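Local coordinates for T-lymphoma invasion and metastasis-inducing protein 1 (Homo sapiens, PDB 4K2P), which probably binds phosphoinositides and protein partners such as Par-3 through a PH domain joined to a coiled coil and an extension, at residues 134-137 and 138-142; 190-193 and 194-198. The protein carries 5 engineered substitutions. All coordinates share one frame; numbering follows the deposited sequence.

Contact 1: residues 134-137 and 138-142; sequences LRLL and KSEIK
Leu-136 and Glu-140 run side by side on one flank of an alpha-helix, the first long helix (133-161) of the antiparallel coiled coil of the PH-CC-Ex unit. Four successive i to i+4 bonds carry the backbone. The Glu-140 N to Leu-136 O bond spans 2.9 Å, and that from Lys-138 N to Leu-134 O is looser at 3.2 Å but the straighter of the two, 166° at the hydrogen.

The closely packed side belongs to Leu-137 and Ile-141. With CG1 of Ile-141 beside its backbone N (chi1 -78°), that atom sits 3.2 Å from Leu-137 O, and the extended chain carries CD1 on past the same oxygen. Both side chains are buried against helix 168-203. Leu-136 is buried as well, but on helix 106-128, where it meets Val-124 and His-128.

Toward solvent the contacts thin out. Arg-135 is exposed and reaches straight outward, its NE in a salt bridge with Asp-132. Lys-138, partly exposed and beside Gln-203 of helix 168-203, stretches its extended chain back along its own helix: CG passes 3.6 Å from Leu-134 O, and NZ ends 4.3 Å from Leu-134 CD2, a loose touch.

Glu-140 lies between these extremes. A bend at chi2 (-65°) leaves its carboxylate beside the Leu-136 methyl, and the side chain also touches His-128. Its CG rests 4.0 Å from Leu-136 CD1, with OE2 4.1 Å from that same methyl.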
loop_
_atom_site.group_PDB
_atom_site.type_symbol
_atom_site.label_atom_id
_atom_site.label_comp_id
_atom_site.label_asym_id
_atom_site.label_seq_id
_atom_site.Cartn_x
_atom_site.Cartn_y
_atom_site.Cartn_z
ATOM N N LEU A 134 -6.512 8.188 16.501
ATOM C CA LEU A 134 -6.598 9.369 15.644
ATOM C C LEU A 134 -5.441 10.342 15.872
ATOM O O LEU A 134 -4.816 10.805 14.922
ATOM C CB LEU A 134 -7.924 10.090 15.874
ATOM C CG LEU A 134 -8.655 10.506 14.599
ATOM C CD1 LEU A 134 -9.273 9.285 13.934
ATOM C CD2 LEU A 134 -9.708 11.563 14.888
ATOM N N ARG A 135 -5.162 10.655 17.130
ATOM C CA ARG A 135 -4.066 11.553 17.468
ATOM C C ARG A 135 -2.729 11.001 17.017
ATOM O O ARG A 135 -1.878 11.746 16.543
ATOM C CB ARG A 135 -4.045 11.821 18.970
ATOM C CG ARG A 135 -2.813 12.568 19.469
ATOM C CD ARG A 135 -3.004 12.963 20.921
ATOM N NE ARG A 135 -4.198 13.790 21.075
ATOM C CZ ARG A 135 -4.215 15.116 20.952
ATOM N NH1 ARG A 135 -3.093 15.790 20.724
ATOM N NH2 ARG A 135 -5.353 15.777 21.093
ATOM N N LEU A 136 -2.543 9.694 17.159
ATOM C CA LEU A 136 -1.286 9.081 16.764
ATOM C C LEU A 136 -1.083 9.201 15.260
ATOM O O LEU A 136 0.025 9.477 14.812
ATOM C CB LEU A 136 -1.235 7.610 17.181
ATOM C CG LEU A 136 -0.026 6.848 16.622
ATOM C CD1 LEU A 136 1.284 7.403 17.170
ATOM C CD2 LEU A 136 -0.147 5.370 16.931
ATOM N N LEU A 137 -2.146 8.997 14.488
ATOM C CA LEU A 137 -2.050 9.066 13.031
ATOM C C LEU A 137 -1.639 10.461 12.578
ATOM O O LEU A 137 -0.777 10.606 11.717
ATOM C CB LEU A 137 -3.379 8.689 12.375
ATOM C CG LEU A 137 -3.796 7.222 12.408
ATOM C CD1 LEU A 137 -5.144 7.067 11.721
ATOM C CD2 LEU A 137 -2.753 6.320 11.764
ATOM N N LYS A 138 -2.258 11.483 13.158
ATOM C CA LYS A 138 -1.926 12.861 12.819
ATOM C C LYS A 138 -0.492 13.187 13.209
ATOM O O LYS A 138 0.179 13.955 12.528
ATOM C CB LYS A 138 -2.885 13.831 13.495
ATOM C CG LYS A 138 -4.293 13.752 12.938
ATOM C CD LYS A 138 -5.232 14.663 13.695
ATOM C CE LYS A 138 -6.656 14.510 13.191
ATOM N NZ LYS A 138 -7.626 15.219 14.068
ATOM N N SER A 139 -0.036 12.611 14.314
ATOM C CA SER A 139 1.317 12.838 14.787
ATOM C C SER A 139 2.343 12.238 13.830
ATOM O O SER A 139 3.360 12.861 13.530
ATOM C CB SER A 139 1.493 12.245 16.184
ATOM O OG SER A 139 2.851 12.297 16.580
ATOM N N GLU A 140 2.057 11.032 13.346
ATOM C CA GLU A 140 2.947 10.324 12.433
ATOM C C GLU A 140 2.977 11.035 11.087
ATOM O O GLU A 140 3.982 11.016 10.369
ATOM C CB GLU A 140 2.495 8.875 12.264
ATOM C CG GLU A 140 2.729 8.014 13.489
ATOM C CD GLU A 140 4.203 7.837 13.809
ATOM O OE1 GLU A 140 4.947 7.331 12.947
ATOM O OE2 GLU A 140 4.617 8.203 14.929
ATOM N N ILE A 141 1.855 11.659 10.757
ATOM C CA ILE A 141 1.732 12.423 9.532
ATOM C C ILE A 141 2.626 13.654 9.651
ATOM O O ILE A 141 3.390 13.963 8.742
ATOM C CB ILE A 141 0.251 12.802 9.273
ATOM C CG1 ILE A 141 -0.493 11.585 8.717
ATOM C CG2 ILE A 141 0.127 13.990 8.321
ATOM C CD1 ILE A 141 -1.998 11.720 8.715
ATOM N N LYS A 142 2.565 14.322 10.795
ATOM C CA LYS A 142 3.389 15.498 11.034
ATOM C C LYS A 142 4.870 15.147 10.951
ATOM O O LYS A 142 5.664 15.896 10.377
ATOM C CB LYS A 142 3.076 16.111 12.398
ATOM C CG LYS A 142 1.739 16.838 12.467
ATOM C CD LYS A 142 1.546 17.499 13.826
ATOM C CE LYS A 142 0.171 18.148 13.959
ATOM N NZ LYS A 142 -0.907 17.144 14.226
#

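Contact 2: residues 190-193 and 194-198; sequences MDLF and RFRCY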
loop_
_atom_site.group_PDB
_atom_site.type_symbol
_atom_site.label_atom_id
_atom_site.label_comp_id
_atom_site.label_asym_id
_atom_site.label_seq_id
_atom_site.Cartn_x
_atom_site.Cartn_y
_atom_site.Cartn_z
ATOM N N MET A 190 4.956 7.752 0.228
ATOM C CA MET A 190 4.142 6.560 0.256
ATOM C C MET A 190 3.581 6.360 1.674
ATOM O O MET A 190 2.403 6.057 1.840
ATOM C CB MET A 190 4.967 5.348 -0.186
ATOM C CG MET A 190 4.187 4.064 -0.312
ATOM S SD MET A 190 2.866 4.145 -1.537
ATOM C CE MET A 190 3.807 4.452 -3.039
ATOM N N ASP A 191 4.418 6.548 2.691
ATOM C CA ASP A 191 3.985 6.371 4.078
ATOM C C ASP A 191 2.956 7.429 4.462
ATOM O O ASP A 191 1.977 7.143 5.143
ATOM C CB ASP A 191 5.178 6.422 5.032
ATOM C CG ASP A 191 6.004 5.145 5.008
ATOM O OD1 ASP A 191 5.458 4.070 4.696
ATOM O OD2 ASP A 191 7.211 5.214 5.297
ATOM N N LEU A 192 3.175 8.647 3.989
ATOM C CA LEU A 192 2.283 9.767 4.256
ATOM C C LEU A 192 0.907 9.540 3.631
ATOM O O LEU A 192 -0.119 9.827 4.242
ATOM C CB LEU A 192 2.904 11.056 3.720
ATOM C CG LEU A 192 2.096 12.343 3.872
ATOM C CD1 LEU A 192 1.714 12.580 5.311
ATOM C CD2 LEU A 192 2.890 13.513 3.326
ATOM N N PHE A 193 0.900 9.042 2.403
ATOM C CA PHE A 193 -0.336 8.736 1.686
ATOM C C PHE A 193 -1.089 7.649 2.444
ATOM O O PHE A 193 -2.305 7.713 2.614
ATOM C CB PHE A 193 -0.010 8.301 0.251
ATOM C CG PHE A 193 -1.205 7.896 -0.573
ATOM C CD1 PHE A 193 -1.631 6.580 -0.600
ATOM C CD2 PHE A 193 -1.862 8.820 -1.359
ATOM C CE1 PHE A 193 -2.714 6.203 -1.365
ATOM C CE2 PHE A 193 -2.942 8.452 -2.132
ATOM C CZ PHE A 193 -3.369 7.139 -2.139
ATOM N N ARG A 194 -0.337 6.666 2.923
ATOM C CA ARG A 194 -0.897 5.532 3.633
ATOM C C ARG A 194 -1.548 5.970 4.944
ATOM O O ARG A 194 -2.668 5.562 5.253
ATOM C CB ARG A 194 0.188 4.490 3.890
ATOM C CG ARG A 194 -0.315 3.241 4.582
ATOM C CD ARG A 194 0.619 2.065 4.372
ATOM N NE ARG A 194 1.963 2.311 4.896
ATOM C CZ ARG A 194 2.303 2.218 6.178
ATOM N NH1 ARG A 194 1.393 1.919 7.091
ATOM N NH2 ARG A 194 3.554 2.452 6.555
ATOM N N PHE A 195 -0.858 6.806 5.713
ATOM C CA PHE A 195 -1.408 7.270 6.977
ATOM C C PHE A 195 -2.609 8.156 6.720
ATOM O O PHE A 195 -3.553 8.160 7.501
ATOM C CB PHE A 195 -0.356 8.003 7.813
ATOM C CG PHE A 195 0.605 7.082 8.507
ATOM C CD1 PHE A 195 0.170 6.264 9.531
ATOM C CD2 PHE A 195 1.935 7.030 8.142
ATOM C CE1 PHE A 195 1.044 5.409 10.178
ATOM C CE2 PHE A 195 2.814 6.171 8.789
ATOM C CZ PHE A 195 2.363 5.363 9.805
ATOM N N ARG A 196 -2.591 8.892 5.614
ATOM C CA ARG A 196 -3.731 9.726 5.260
ATOM C C ARG A 196 -4.926 8.873 4.847
ATOM O O ARG A 196 -6.077 9.280 5.006
ATOM C CB ARG A 196 -3.359 10.698 4.147
ATOM C CG ARG A 196 -2.613 11.911 4.649
ATOM C CD ARG A 196 -2.193 12.826 3.521
ATOM N NE ARG A 196 -1.546 14.025 4.045
ATOM C CZ ARG A 196 -0.667 14.766 3.381
ATOM N NH1 ARG A 196 -0.293 14.430 2.153
ATOM N NH2 ARG A 196 -0.153 15.844 3.957
ATOM N N CYS A 197 -4.656 7.691 4.314
ATOM C CA CYS A 197 -5.726 6.763 4.001
ATOM C C CYS A 197 -6.358 6.261 5.292
ATOM O O CYS A 197 -7.585 6.189 5.408
ATOM C CB CYS A 197 -5.210 5.583 3.179
ATOM S SG CYS A 197 -4.955 5.936 1.438
ATOM N N TYR A 198 -5.514 5.907 6.259
ATOM C CA TYR A 198 -5.985 5.383 7.544
ATOM C C TYR A 198 -6.814 6.422 8.269
ATOM O O TYR A 198 -7.871 6.131 8.826
ATOM C CB TYR A 198 -4.812 4.978 8.434
ATOM C CG TYR A 198 -3.944 3.865 7.905
ATOM C CD1 TYR A 198 -4.279 3.161 6.747
ATOM C CD2 TYR A 198 -2.781 3.518 8.568
ATOM C CE1 TYR A 198 -3.468 2.139 6.281
ATOM C CE2 TYR A 198 -1.977 2.515 8.116
ATOM C CZ TYR A 198 -2.313 1.829 6.969
ATOM O OH TYR A 198 -1.482 0.822 6.546
HETATM O O HOH W 1 4.105 2.439 2.894
#
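One face of the Arg-196 guanidinium lies against Leu-192, whose CD2 comes within 3.5 Å of Arg-196 NH1; Arg-196 NH2 is salt-bridged to Glu-145 of helix 133-161. The Arg-194 guanidinium works through its edge instead. Its NH2 donates to Asp-191 OD1 at 3.1 Å in a salt bridge, and its NE gives a hydrogen bond to a water that donates to the same OD1. NH1 donates to Tyr-198 OH, which lies close to the guanidinium plane, at 3.1 Å. A bend at chi3 (60°) swings the group alongside Asp-191; the carboxylate and guanidinium planes are perpendicular, and NH2 meets OD1 from above the carboxylate plane. Three edge partners thus limit its rotation.

The Phe-193 ring receives Cys-197 SG obliquely, 4.2 Å from the ring centroid and 3.6 Å from CE1. On the Tyr-198 ring, Arg-194 O lies over one face, toward the rim, while Tyr-198 OH also bonds Ser-74 O. Phe-195 packs on Val-124 of helix 106-128 and Leu-144 of helix 133-161.

The whole is a buried stretch of alpha-helix with an i to i+3 salt bridge and an i to i+4 sulfur-aromatic contact, in the coiled-coil helix that packs against the PH domain.

Contacts 1 and 2 belong to consecutive helices, 133-161 and 168-203, which run antiparallel as the two arms of the coiled coil; the centres of the two contacts are about 10 Å apart. They meet through side chains: Leu-137 CD2 reaches Phe-195 CD1 at 3.7 Å, and Ile-141 CG2 lies 3.7 Å from Leu-192 CD1. Leu-192 faces helix 133-161, where it also meets Ile-148. Contact 1 is the more peripheral, its centre about 18 Å from that of the chain against about 8 Å for contact 2. Bound calcium ions lie about 8 Å from the Leu-134 side chain and about 10 Å from that of Asp-191.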